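Local coordinates for protein LRIM1 (Anopheles gambiae, PDB 3O53) that forms a heterodimeric complex with the leucine-rich repeat protein APL1C that regulates complement-like immunity in the mosquito, this chain being its leucine-rich repeat domain, at residues G9-I14 and N35-L41; K16-L22 and N44-I49; L87-Q93 and H105-I111. All coordinates share one frame; numbering follows the deposited sequence.

In the fold
All three contacts join neighbouring turns of the leucine-rich repeat solenoid. Contact 1 pairs the parallel strands 11-14 and 38-40, and contact 2 joins the loops that follow those strands, so their segments alternate along the chain. Their centres lie about 16 Å apart, yet they touch: Asn44 of contact 2 reaches the carbonyl of Ile14 in contact 1, and Leu41 packs on Leu46 and Ile49. Contact 3 repeats the loop-on-loop arrangement further along the solenoid, its centre about 17 Å from that of contact 2 and about 21 Å from that of contact 1, without touching either. N-acetylglucosamine of the glycan carried by Asn64 comes within about 4 Å of the side chains of Asp40 and His105.

Contact 1: G9-I14 and N35-L41; sequences GNRYKI and NVKELDL
Strands 11-14 and 38-40 run parallel, their axes 4.7 Å apart at an angle of 17°, and are laced by Tyr12 N to Glu38 O, Asp40 N to Tyr12 O and Ile14 N to Asp40 O. At their N-terminal ends, Asn10 O accepts from both Lys37 N and Glu38 N. Side chains alternate between two faces. On one, Lys13 and Asp40 run side by side, with Lys13 CD 3.2 Å from Asp40 OD2; Lys13 NZ stays 4.1 Å from Asp40 OD2, beyond a salt bridge, while Asp40 OD1 bonds to Ser42. Glu38 OE1 lies over one face of the Arg11 guanidinium, offset toward its rim, with no N-H aimed at the carboxylate. This starts the leucine-rich repeat solenoid, with Tyr12 and Leu39 facing its interior, where Ile14 and Leu41 are also buried. Ile14 CB and CG1 press on Leu41 CD2, both at 3.7 Å, and Ile14 CD1 meets Leu39 CD1. The Tyr12 ring receives Val36 CG2 off-centre, 4.2 Å from its centroid, a CH-pi contact. Asn35 swings its CG opposite the backbone N (chi1 -169°), which brings ND2 to Tyr12 OH at 3.0 Å and to Gly9 O at 3.1 Å, its amide plane turned 79° from the ring.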
loop_
_atom_site.group_PDB
_atom_site.type_symbol
_atom_site.label_atom_id
_atom_site.label_comp_id
_atom_site.label_asym_id
_atom_site.label_seq_id
_atom_site.Cartn_x
_atom_site.Cartn_y
_atom_site.Cartn_z
ATOM N N GLY A 9 -21.450 -19.022 19.116
ATOM C CA GLY A 9 -21.008 -20.160 18.334
ATOM C C GLY A 9 -19.531 -20.408 18.565
ATOM O O GLY A 9 -19.113 -20.653 19.694
ATOM N N ASN A 10 -18.735 -20.330 17.502
ATOM C CA ASN A 10 -17.302 -20.583 17.604
ATOM C C ASN A 10 -16.475 -19.299 17.607
ATOM O O ASN A 10 -15.284 -19.312 17.280
ATOM C CB ASN A 10 -16.837 -21.507 16.474
ATOM C CG ASN A 10 -17.038 -20.898 15.090
ATOM O OD1 ASN A 10 -17.348 -19.714 14.951
ATOM N ND2 ASN A 10 -16.857 -21.713 14.060
ATOM N N ARG A 11 -17.100 -18.191 17.986
ATOM C CA ARG A 11 -16.380 -16.930 18.057
ATOM C C ARG A 11 -16.502 -16.341 19.453
ATOM O O ARG A 11 -17.597 -16.181 19.982
ATOM C CB ARG A 11 -16.864 -15.949 16.983
ATOM C CG ARG A 11 -18.156 -15.231 17.292
ATOM C CD ARG A 11 -18.522 -14.269 16.172
ATOM N NE ARG A 11 -18.622 -14.941 14.879
ATOM C CZ ARG A 11 -18.965 -14.336 13.746
ATOM N NH1 ARG A 11 -19.243 -13.039 13.738
ATOM N NH2 ARG A 11 -19.030 -15.029 12.616
ATOM N N TYR A 12 -15.350 -16.049 20.047
ATOM C CA TYR A 12 -15.267 -15.573 21.420
ATOM C C TYR A 12 -14.703 -14.161 21.481
ATOM O O TYR A 12 -13.901 -13.762 20.633
ATOM C CB TYR A 12 -14.356 -16.485 22.227
ATOM C CG TYR A 12 -14.843 -17.905 22.376
ATOM C CD1 TYR A 12 -15.328 -18.364 23.594
ATOM C CD2 TYR A 12 -14.789 -18.796 21.312
ATOM C CE1 TYR A 12 -15.760 -19.663 23.748
ATOM C CE2 TYR A 12 -15.224 -20.098 21.454
ATOM C CZ TYR A 12 -15.706 -20.527 22.678
ATOM O OH TYR A 12 -16.137 -21.821 22.836
ATOM N N LYS A 13 -15.103 -13.422 22.509
ATOM C CA LYS A 13 -14.644 -12.057 22.704
ATOM C C LYS A 13 -14.332 -11.871 24.178
ATOM O O LYS A 13 -15.061 -12.360 25.037
ATOM C CB LYS A 13 -15.718 -11.071 22.235
ATOM C CG LYS A 13 -15.418 -9.603 22.497
ATOM C CD LYS A 13 -16.241 -8.715 21.563
ATOM C CE LYS A 13 -16.586 -7.373 22.186
ATOM N NZ LYS A 13 -15.398 -6.577 22.585
ATOM N N ILE A 14 -13.233 -11.187 24.475
ATOM C CA ILE A 14 -12.823 -10.987 25.854
ATOM C C ILE A 14 -12.655 -9.499 26.133
ATOM O O ILE A 14 -12.008 -8.788 25.369
ATOM C CB ILE A 14 -11.514 -11.742 26.165
ATOM C CG1 ILE A 14 -11.599 -13.176 25.628
ATOM C CG2 ILE A 14 -11.248 -11.739 27.657
ATOM C CD1 ILE A 14 -10.445 -14.063 26.024
ATOM N N ASN A 35 -13.244 -25.328 20.066
ATOM C CA ASN A 35 -14.313 -24.536 19.486
ATOM C C ASN A 35 -13.936 -23.082 19.199
ATOM O O ASN A 35 -14.788 -22.292 18.788
ATOM C CB ASN A 35 -15.521 -24.545 20.410
ATOM C CG ASN A 35 -16.745 -23.963 19.753
ATOM O OD1 ASN A 35 -16.996 -24.195 18.572
ATOM N ND2 ASN A 35 -17.512 -23.193 20.509
ATOM N N VAL A 36 -12.675 -22.724 19.420
ATOM C CA VAL A 36 -12.241 -21.339 19.229
ATOM C C VAL A 36 -11.746 -21.106 17.803
ATOM O O VAL A 36 -10.590 -21.382 17.475
ATOM C CB VAL A 36 -11.137 -20.937 20.229
ATOM C CG1 VAL A 36 -10.733 -19.471 20.026
ATOM C CG2 VAL A 36 -11.606 -21.177 21.658
ATOM N N LYS A 37 -12.638 -20.602 16.959
ATOM C CA LYS A 37 -12.293 -20.270 15.583
ATOM C C LYS A 37 -11.936 -18.793 15.450
ATOM O O LYS A 37 -11.084 -18.420 14.655
ATOM C CB LYS A 37 -13.454 -20.606 14.641
ATOM C CG LYS A 37 -13.309 -19.969 13.261
ATOM C CD LYS A 37 -14.420 -20.379 12.310
ATOM C CE LYS A 37 -14.287 -21.828 11.868
ATOM N NZ LYS A 37 -15.085 -22.096 10.631
ATOM N N GLU A 38 -12.590 -17.940 16.221
ATOM C CA GLU A 38 -12.260 -16.525 16.188
ATOM C C GLU A 38 -12.144 -16.016 17.613
ATOM O O GLU A 38 -12.970 -16.343 18.458
ATOM C CB GLU A 38 -13.327 -15.739 15.408
ATOM C CG GLU A 38 -13.612 -16.307 14.019
ATOM C CD GLU A 38 -14.435 -15.368 13.135
ATOM O OE1 GLU A 38 -14.618 -14.188 13.509
ATOM O OE2 GLU A 38 -14.894 -15.816 12.058
ATOM N N LEU A 39 -11.097 -15.246 17.885
ATOM C CA LEU A 39 -10.917 -14.622 19.190
ATOM C C LEU A 39 -10.769 -13.120 19.012
ATOM O O LEU A 39 -9.934 -12.655 18.237
ATOM C CB LEU A 39 -9.683 -15.180 19.901
ATOM C CG LEU A 39 -9.395 -14.559 21.272
ATOM C CD1 LEU A 39 -10.593 -14.732 22.194
ATOM C CD2 LEU A 39 -8.132 -15.155 21.917
ATOM N N ASP A 40 -11.573 -12.368 19.750
ATOM C CA ASP A 40 -11.576 -10.918 19.660
ATOM C C ASP A 40 -11.119 -10.316 20.985
ATOM O O ASP A 40 -11.801 -10.437 21.999
ATOM C CB ASP A 40 -12.982 -10.428 19.301
ATOM C CG ASP A 40 -13.074 -8.921 19.217
ATOM O OD1 ASP A 40 -12.018 -8.257 19.217
ATOM O OD2 ASP A 40 -14.208 -8.399 19.150
ATOM N N LEU A 41 -9.951 -9.680 20.970
ATOM C CA LEU A 41 -9.387 -9.065 22.167
ATOM C C LEU A 41 -9.308 -7.547 22.044
ATOM O O LEU A 41 -8.577 -6.895 22.789
ATOM C CB LEU A 41 -7.984 -9.619 22.438
ATOM C CG LEU A 41 -7.883 -11.140 22.542
ATOM C CD1 LEU A 41 -6.460 -11.556 22.876
ATOM C CD2 LEU A 41 -8.852 -11.672 23.582
HETATM O O HOH W 1 -17.207 -17.957 12.611
HETATM O O HOH W 2 -17.740 -20.480 11.354
HETATM O O HOH W 3 -12.745 -7.652 22.649
#

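Contact 2: K16-L22 and N44-I49; sequences KVTDSSL and NPLSQI
The Asp19 carboxylate meets Ser47 through both oxygens: OD1 takes the Ser47 N-H on its syn lone pair, while OD2 is approached by the Ser47 hydroxyl from above the carboxylate plane. The first bond is nearly straight, 2.9 Å from Ser47 N to Asp19 OD1 with 173° at the hydrogen; the second is shorter, 2.6 Å from Ser47 OG to Asp19 OD2. Ser47 OG lies between its backbone N and carbonyl carbon (chi1 73°), which keeps it on the same side as its N-H and lets one residue use both oxygens. Val17 CG2 sits over one face of the other flat group, the Asn44 amide, 3.2 Å from Asn44 CG. From that same face Val17 N donates to Asn44 OD1 over 3.3 Å, 60° out of the carbonyl plane, while Asn44 ND2 turns to Ile14 O and Leu41 O. On the apolar side of the contact, Leu46 CD2 lies 4.0 Å from Val17 CG2 and 4.1 Å from Leu22 CD2, joining two successive loops of the leucine-rich repeat solenoid. One water donates to Asp19 OD1 and Gln48 O, another links Asp19 N to Pro45 O. Three donors on the two carboxylate oxygens would probably favour the charged form of Asp19.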
loop_
_atom_site.group_PDB
_atom_site.type_symbol
_atom_site.label_atom_id
_atom_site.label_comp_id
_atom_site.label_asym_id
_atom_site.label_seq_id
_atom_site.Cartn_x
_atom_site.Cartn_y
_atom_site.Cartn_z
ATOM N N LYS A 16 -12.276 -6.257 29.359
ATOM C CA LYS A 16 -11.839 -5.949 30.711
ATOM C C LYS A 16 -10.702 -6.867 31.146
ATOM O O LYS A 16 -10.645 -7.288 32.302
ATOM C CB LYS A 16 -13.018 -6.049 31.684
ATOM C CG LYS A 16 -14.166 -5.116 31.326
ATOM C CD LYS A 16 -15.167 -4.963 32.457
ATOM C CE LYS A 16 -16.152 -3.844 32.153
ATOM N NZ LYS A 16 -17.209 -3.716 33.190
ATOM N N VAL A 17 -9.801 -7.172 30.211
ATOM C CA VAL A 17 -8.596 -7.936 30.519
ATOM C C VAL A 17 -7.396 -7.006 30.602
ATOM O O VAL A 17 -7.450 -5.863 30.153
ATOM C CB VAL A 17 -8.296 -9.004 29.453
ATOM C CG1 VAL A 17 -9.351 -10.085 29.474
ATOM C CG2 VAL A 17 -8.196 -8.366 28.067
ATOM N N THR A 18 -6.308 -7.511 31.170
ATOM C CA THR A 18 -5.095 -6.733 31.343
ATOM C C THR A 18 -3.915 -7.673 31.177
ATOM O O THR A 18 -4.093 -8.886 31.103
ATOM C CB THR A 18 -5.022 -6.111 32.749
ATOM O OG1 THR A 18 -4.696 -7.128 33.703
ATOM C CG2 THR A 18 -6.347 -5.480 33.135
ATOM N N ASP A 19 -2.710 -7.125 31.128
ATOM C CA ASP A 19 -1.515 -7.956 31.074
ATOM C C ASP A 19 -1.497 -8.938 32.253
ATOM O O ASP A 19 -1.006 -10.059 32.133
ATOM C CB ASP A 19 -0.257 -7.085 31.101
ATOM C CG ASP A 19 -0.141 -6.187 29.881
ATOM O OD1 ASP A 19 -0.727 -6.524 28.828
ATOM O OD2 ASP A 19 0.546 -5.148 29.976
ATOM N N SER A 20 -2.040 -8.521 33.391
ATOM C CA SER A 20 -1.945 -9.331 34.604
ATOM C C SER A 20 -3.006 -10.432 34.659
ATOM O O SER A 20 -2.820 -11.446 35.335
ATOM C CB SER A 20 -2.028 -8.446 35.855
ATOM O OG SER A 20 -3.293 -7.815 35.962
ATOM N N SER A 21 -4.108 -10.242 33.939
ATOM C CA SER A 21 -5.211 -11.198 33.978
ATOM C C SER A 21 -5.430 -11.915 32.647
ATOM O O SER A 21 -6.369 -12.698 32.509
ATOM C CB SER A 21 -6.506 -10.492 34.384
ATOM O OG SER A 21 -6.912 -9.568 33.391
ATOM N N LEU A 22 -4.572 -11.650 31.669
ATOM C CA LEU A 22 -4.732 -12.259 30.351
ATOM C C LEU A 22 -4.527 -13.762 30.456
ATOM O O LEU A 22 -5.325 -14.545 29.940
ATOM C CB LEU A 22 -3.739 -11.668 29.345
ATOM C CG LEU A 22 -3.800 -12.278 27.935
ATOM C CD1 LEU A 22 -5.164 -12.052 27.321
ATOM C CD2 LEU A 22 -2.711 -11.721 27.024
ATOM N N ASN A 44 -8.857 -3.540 24.598
ATOM C CA ASN A 44 -8.217 -3.696 25.897
ATOM C C ASN A 44 -6.883 -2.966 25.974
ATOM O O ASN A 44 -6.413 -2.423 24.976
ATOM C CB ASN A 44 -8.039 -5.176 26.188
ATOM C CG ASN A 44 -9.360 -5.872 26.421
ATOM O OD1 ASN A 44 -10.080 -5.557 27.368
ATOM N ND2 ASN A 44 -9.692 -6.817 25.552
ATOM N N PRO A 45 -6.285 -2.927 27.173
ATOM C CA PRO A 45 -4.972 -2.316 27.394
ATOM C C PRO A 45 -3.826 -3.318 27.327
ATOM O O PRO A 45 -2.803 -3.111 27.980
ATOM C CB PRO A 45 -5.088 -1.778 28.818
ATOM C CG PRO A 45 -6.034 -2.719 29.498
ATOM C CD PRO A 45 -6.935 -3.307 28.440
ATOM N N LEU A 46 -3.994 -4.394 26.566
ATOM C CA LEU A 46 -2.943 -5.395 26.439
ATOM C C LEU A 46 -1.700 -4.789 25.793
ATOM O O LEU A 46 -1.784 -4.144 24.750
ATOM C CB LEU A 46 -3.427 -6.584 25.616
ATOM C CG LEU A 46 -4.603 -7.353 26.210
ATOM C CD1 LEU A 46 -5.066 -8.444 25.262
ATOM C CD2 LEU A 46 -4.221 -7.940 27.562
ATOM N N SER A 47 -0.547 -5.004 26.417
ATOM C CA SER A 47 0.704 -4.450 25.926
ATOM C C SER A 47 1.540 -5.525 25.255
ATOM O O SER A 47 2.557 -5.231 24.632
ATOM C CB SER A 47 1.499 -3.826 27.072
ATOM O OG SER A 47 2.048 -4.833 27.903
ATOM N N GLN A 48 1.119 -6.776 25.381
ATOM C CA GLN A 48 1.825 -7.857 24.712
ATOM C C GLN A 48 1.026 -9.148 24.726
ATOM O O GLN A 48 0.181 -9.368 25.587
ATOM C CB GLN A 48 3.193 -8.079 25.361
ATOM C CG GLN A 48 3.170 -8.023 26.875
ATOM C CD GLN A 48 4.561 -8.062 27.476
ATOM O OE1 GLN A 48 5.280 -9.052 27.345
ATOM N NE2 GLN A 48 4.945 -6.981 28.146
ATOM N N ILE A 49 1.303 -9.996 23.750
ATOM C CA ILE A 49 0.723 -11.323 23.705
ATOM C C ILE A 49 1.711 -12.219 22.990
ATOM O O ILE A 49 2.353 -11.796 22.036
ATOM C CB ILE A 49 -0.637 -11.327 22.978
ATOM C CG1 ILE A 49 -1.290 -12.704 23.079
ATOM C CG2 ILE A 49 -0.465 -10.920 21.524
ATOM C CD1 ILE A 49 -2.800 -12.688 22.874
HETATM O O HOH W 4 -0.732 -9.076 28.075
HETATM O O HOH W 5 -2.720 -4.334 30.620
#

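Contact 3: L87-Q93 and H105-I111; sequences LNNNYVQ and HAANNNI
Asn109 sets CG anti to its carbonyl carbon (chi1 -83°) and turns its amide roughly square to the CA-CB-CG plane, which carries both ends of the group to the 87-93 loop. It stands in the asparagine ladder of the leucine-rich repeat fold, where such amides bind loop backbones inside the solenoid. Asn109 ND2 donates to Leu87 O at 2.9 Å with 171° at the hydrogen, the acceptor lying in its amide plane. At the other end, Asn109 OD1 takes the Val92 N-H on a lone pair, 2.9 Å from Val92 N. Asn90 is the matching residue one turn earlier: its ND2 also reaches Leu87 O, from the opposite face of that carbonyl's plane, so two buried amides grip one oxygen; Asn90 ND2 also binds Leu65 O, and Asn90 OD1 takes Leu70 N-H. Towards the outside, Asn89 and Asn108 lie side by side with amide planes 37° apart, and Asn108 ND2 donates to Asn89 OD1 at 2.9 Å. Leu87 CD2 rests 3.6 Å from Ala106 CB. Where the loops leave the strands, Asn88 OD1 accepts from Ala107 N at 2.8 Å and from a water that also sits in plane at the His105 ring edge, 2.8 Å from His105 ND1.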
loop_
_atom_site.group_PDB
_atom_site.type_symbol
_atom_site.label_atom_id
_atom_site.label_comp_id
_atom_site.label_asym_id
_atom_site.label_seq_id
_atom_site.Cartn_x
_atom_site.Cartn_y
_atom_site.Cartn_z
ATOM N N LEU A 87 -4.501 -6.019 13.861
ATOM C CA LEU A 87 -3.890 -5.293 14.969
ATOM C C LEU A 87 -3.894 -3.792 14.706
ATOM O O LEU A 87 -3.042 -3.068 15.211
ATOM C CB LEU A 87 -2.464 -5.768 15.226
ATOM C CG LEU A 87 -1.473 -5.535 14.090
ATOM C CD1 LEU A 87 -0.090 -5.183 14.631
ATOM C CD2 LEU A 87 -1.432 -6.771 13.208
ATOM N N ASN A 88 -4.858 -3.334 13.912
ATOM C CA ASN A 88 -5.064 -1.908 13.689
ATOM C C ASN A 88 -5.006 -1.154 15.012
ATOM O O ASN A 88 -5.558 -1.608 16.018
ATOM C CB ASN A 88 -6.430 -1.645 13.040
ATOM C CG ASN A 88 -6.469 -1.998 11.558
ATOM O OD1 ASN A 88 -5.444 -2.254 10.932
ATOM N ND2 ASN A 88 -7.673 -2.002 10.989
ATOM N N ASN A 89 -4.358 0.006 14.993
ATOM C CA ASN A 89 -4.333 0.909 16.138
ATOM C C ASN A 89 -3.645 0.290 17.346
ATOM O O ASN A 89 -4.261 0.058 18.390
ATOM C CB ASN A 89 -5.751 1.365 16.476
ATOM C CG ASN A 89 -6.412 2.062 15.311
ATOM O OD1 ASN A 89 -5.924 3.086 14.829
ATOM N ND2 ASN A 89 -7.511 1.498 14.830
ATOM N N ASN A 90 -2.356 0.014 17.169
ATOM C CA ASN A 90 -1.474 -0.372 18.259
ATOM C C ASN A 90 -0.150 0.358 18.057
ATOM O O ASN A 90 -0.105 1.353 17.340
ATOM C CB ASN A 90 -1.279 -1.887 18.295
ATOM C CG ASN A 90 -2.431 -2.600 18.965
ATOM O OD1 ASN A 90 -2.500 -2.680 20.190
ATOM N ND2 ASN A 90 -3.350 -3.117 18.163
ATOM N N TYR A 91 0.921 -0.123 18.683
ATOM C CA TYR A 91 2.228 0.521 18.551
ATOM C C TYR A 91 3.290 -0.440 18.058
ATOM O O TYR A 91 4.476 -0.231 18.294
ATOM C CB TYR A 91 2.679 1.105 19.888
ATOM C CG TYR A 91 1.690 2.082 20.480
ATOM C CD1 TYR A 91 1.401 3.278 19.841
ATOM C CD2 TYR A 91 1.047 1.806 21.677
ATOM C CE1 TYR A 91 0.500 4.171 20.373
ATOM C CE2 TYR A 91 0.143 2.693 22.219
ATOM C CZ TYR A 91 -0.127 3.874 21.564
ATOM O OH TYR A 91 -1.028 4.759 22.102
ATOM N N VAL A 92 2.873 -1.497 17.379
ATOM C CA VAL A 92 3.817 -2.523 16.947
ATOM C C VAL A 92 4.900 -1.951 16.030
ATOM O O VAL A 92 4.615 -1.142 15.154
ATOM C CB VAL A 92 3.083 -3.691 16.246
ATOM C CG1 VAL A 92 4.076 -4.694 15.695
ATOM C CG2 VAL A 92 2.127 -4.365 17.232
ATOM N N GLN A 93 6.142 -2.378 16.250
ATOM C CA GLN A 93 7.265 -1.976 15.412
ATOM C C GLN A 93 7.685 -3.085 14.454
ATOM O O GLN A 93 8.033 -2.814 13.310
ATOM C CB GLN A 93 8.455 -1.562 16.287
ATOM C CG GLN A 93 8.139 -0.397 17.212
ATOM C CD GLN A 93 9.340 0.054 18.022
ATOM O OE1 GLN A 93 10.103 -0.766 18.520
ATOM N NE2 GLN A 93 9.505 1.364 18.161
ATOM N N HIS A 105 -4.564 -6.869 8.712
ATOM C CA HIS A 105 -4.904 -5.490 9.006
ATOM C C HIS A 105 -3.950 -4.987 10.062
ATOM O O HIS A 105 -3.975 -5.458 11.193
ATOM C CB HIS A 105 -6.328 -5.405 9.546
ATOM C CG HIS A 105 -7.378 -5.565 8.496
ATOM N ND1 HIS A 105 -7.711 -4.554 7.620
ATOM C CD2 HIS A 105 -8.168 -6.616 8.178
ATOM C CE1 HIS A 105 -8.661 -4.978 6.806
ATOM N NE2 HIS A 105 -8.957 -6.224 7.123
ATOM N N ALA A 106 -3.107 -4.031 9.710
ATOM C CA ALA A 106 -2.118 -3.537 10.661
ATOM C C ALA A 106 -1.828 -2.064 10.418
ATOM O O ALA A 106 -0.684 -1.626 10.485
ATOM C CB ALA A 106 -0.840 -4.360 10.579
ATOM N N ALA A 107 -2.880 -1.308 10.137
ATOM C CA ALA A 107 -2.768 0.126 9.948
ATOM C C ALA A 107 -2.567 0.806 11.296
ATOM O O ALA A 107 -2.960 0.272 12.336
ATOM C CB ALA A 107 -4.042 0.670 9.252
ATOM N N ASN A 108 -1.957 1.985 11.275
ATOM C CA ASN A 108 -1.850 2.808 12.473
ATOM C C ASN A 108 -1.049 2.136 13.573
ATOM O O ASN A 108 -1.471 2.075 14.726
ATOM C CB ASN A 108 -3.244 3.183 12.977
ATOM C CG ASN A 108 -4.083 3.821 11.894
ATOM O OD1 ASN A 108 -3.549 4.392 10.945
ATOM N ND2 ASN A 108 -5.395 3.726 12.018
ATOM N N ASN A 109 0.119 1.632 13.200
ATOM C CA ASN A 109 1.079 1.139 14.171
ATOM C C ASN A 109 2.401 1.908 14.026
ATOM O O ASN A 109 2.401 3.015 13.502
ATOM C CB ASN A 109 1.259 -0.369 14.006
ATOM C CG ASN A 109 0.175 -1.157 14.719
ATOM O OD1 ASN A 109 0.367 -1.597 15.847
ATOM N ND2 ASN A 109 -0.970 -1.334 14.066
ATOM N N ASN A 110 3.502 1.342 14.526
ATOM C CA ASN A 110 4.844 1.912 14.333
ATOM C C ASN A 110 5.688 1.016 13.421
ATOM O O ASN A 110 6.913 0.976 13.551
ATOM C CB ASN A 110 5.610 2.014 15.666
ATOM C CG ASN A 110 4.958 2.941 16.672
ATOM O OD1 ASN A 110 3.837 3.414 16.474
ATOM N ND2 ASN A 110 5.671 3.196 17.778
ATOM N N ILE A 111 5.044 0.291 12.515
ATOM C CA ILE A 111 5.700 -0.841 11.864
ATOM C C ILE A 111 6.803 -0.435 10.895
ATOM O O ILE A 111 6.597 0.389 10.010
ATOM C CB ILE A 111 4.678 -1.739 11.135
ATOM C CG1 ILE A 111 3.859 -2.539 12.153
ATOM C CG2 ILE A 111 5.388 -2.678 10.154
ATOM C CD1 ILE A 111 2.603 -3.175 11.566
HETATM O O HOH W 6 -6.557 -2.024 8.226
#